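Local coordinates for protein separin (Saccharomyces cerevisiae, PDB 5U1T) that cleaves the cohesin subunit MCD1/SCC1 as a caspase-like cysteine protease at anaphase onset, after being held inactive by securin for most of the cell cycle, at residues S95-I98 / I99-F102. Residues are numbered along the deposited sequence; the frame is centred on the assembly and turned at random.
Sequences SSEI and IFLF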
loop_
_atom_site.group_PDB
_atom_site.type_symbol
_atom_site.label_atom_id
_atom_site.label_comp_id
_atom_site.label_asym_id
_atom_site.label_seq_id
_atom_site.Cartn_x
_atom_site.Cartn_y
_atom_site.Cartn_z
ATOM N N SER A 95 21.060 65.043 5.724
ATOM C CA SER A 95 20.068 64.918 4.676
ATOM C C SER A 95 20.168 63.573 3.931
ATOM O O SER A 95 19.165 62.873 3.729
ATOM C CB SER A 95 20.215 66.084 3.698
ATOM O OG SER A 95 19.115 66.147 2.815
ATOM N N SER A 96 21.369 63.190 3.531
ATOM C CA SER A 96 21.450 61.983 2.743
ATOM C C SER A 96 21.367 60.754 3.667
ATOM O O SER A 96 21.012 59.662 3.214
ATOM C CB SER A 96 22.709 61.988 1.875
ATOM O OG SER A 96 23.860 62.061 2.668
ATOM N N GLU A 97 21.643 60.948 4.956
ATOM C CA GLU A 97 21.382 59.912 5.956
ATOM C C GLU A 97 19.892 59.586 6.106
ATOM O O GLU A 97 19.536 58.427 6.327
ATOM C CB GLU A 97 21.934 60.312 7.320
ATOM C CG GLU A 97 23.404 60.063 7.478
ATOM C CD GLU A 97 23.735 58.602 7.454
ATOM O OE1 GLU A 97 22.827 57.772 7.716
ATOM O OE2 GLU A 97 24.905 58.280 7.171
ATOM N N ILE A 98 19.041 60.605 6.000
ATOM C CA ILE A 98 17.590 60.448 6.051
ATOM C C ILE A 98 17.119 59.580 4.888
ATOM O O ILE A 98 16.407 58.581 5.063
ATOM C CB ILE A 98 16.872 61.830 6.002
ATOM C CG1 ILE A 98 17.004 62.567 7.345
ATOM C CG2 ILE A 98 15.418 61.696 5.568
ATOM C CD1 ILE A 98 16.094 63.766 7.484
ATOM N N ILE A 99 17.527 59.986 3.691
ATOM C CA ILE A 99 17.264 59.236 2.467
ATOM C C ILE A 99 17.752 57.767 2.562
ATOM O O ILE A 99 17.021 56.851 2.202
ATOM C CB ILE A 99 17.902 59.982 1.271
ATOM C CG1 ILE A 99 17.091 61.250 1.022
ATOM C CG2 ILE A 99 17.956 59.113 0.023
ATOM C CD1 ILE A 99 17.773 62.279 0.125
ATOM N N PHE A 100 18.964 57.577 3.082
ATOM C CA PHE A 100 19.553 56.264 3.313
ATOM C C PHE A 100 18.679 55.421 4.242
ATOM O O PHE A 100 18.352 54.281 3.925
ATOM C CB PHE A 100 20.959 56.439 3.886
ATOM C CG PHE A 100 21.686 55.154 4.181
ATOM C CD1 PHE A 100 21.627 54.076 3.311
ATOM C CD2 PHE A 100 22.484 55.045 5.326
ATOM C CE1 PHE A 100 22.330 52.883 3.592
ATOM C CE2 PHE A 100 23.192 53.870 5.608
ATOM C CZ PHE A 100 23.112 52.785 4.740
ATOM N N LEU A 101 18.277 56.008 5.369
ATOM C CA LEU A 101 17.418 55.346 6.340
ATOM C C LEU A 101 16.118 54.874 5.676
ATOM O O LEU A 101 15.637 53.740 5.910
ATOM C CB LEU A 101 17.115 56.289 7.522
ATOM C CG LEU A 101 16.303 55.739 8.711
ATOM C CD1 LEU A 101 16.636 56.474 10.007
ATOM C CD2 LEU A 101 14.784 55.769 8.457
ATOM N N PHE A 102 15.556 55.751 4.851
ATOM C CA PHE A 102 14.287 55.471 4.211
ATOM C C PHE A 102 14.425 54.393 3.146
ATOM O O PHE A 102 13.592 53.496 3.061
ATOM C CB PHE A 102 13.717 56.718 3.588
ATOM C CG PHE A 102 12.360 56.533 3.003
ATOM C CD1 PHE A 102 11.234 56.718 3.776
ATOM C CD2 PHE A 102 12.202 56.195 1.668
ATOM C CE1 PHE A 102 9.975 56.565 3.235
ATOM C CE2 PHE A 102 10.943 56.041 1.116
ATOM C CZ PHE A 102 9.828 56.227 1.902
#
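Glu97 lays its carboxylate beside the ring of Phe100, three residues on in helix 91-103, an i to i+3 overlap on one face of an alpha-helix. OE1 of Glu97 lies in the ring plane, 3.6 Å from CD2 of Phe100; that position makes it an edge approach, with OE1 facing the C-H of CD2. The two flat groups are steeply tilted against each other. CG of Glu97 anti to the carbonyl carbon (chi1 -81°) and a second bend at chi2 (-66°) bring the carboxylate alongside the ring. The same OE1 is hydrogen-bonded to NE2 of His78 on helix 69-87, whose ring also meets that of Phe100 at a steep angle, so acid, imidazole and phenyl form one cluster between two helices. OE2 comes near Asp52 OD1, which may favour protonation of one of the two acids. Ile98 packs among helices 69-87, 113-117 and 129-142, touching Ile82 and Leu135, within the helical region and far from the protease active site.

Alpha-helical geometry is evident in the i+4 to i backbone bonds: Leu101 N to Glu97 O spans 2.9 Å with an N-H...O angle of 161°. Phe100 N to Ser96 O is also 2.9 Å and Phe102 N to Ile98 O 3.0 Å, whereas Ile99 N to Ser95 O is weak at 3.3 Å. One turn on from Ser95, the CG1-CD1 branch of Ile99 runs back past that residue's carbonyl, CD1 ending 3.9 Å from Ser95 O.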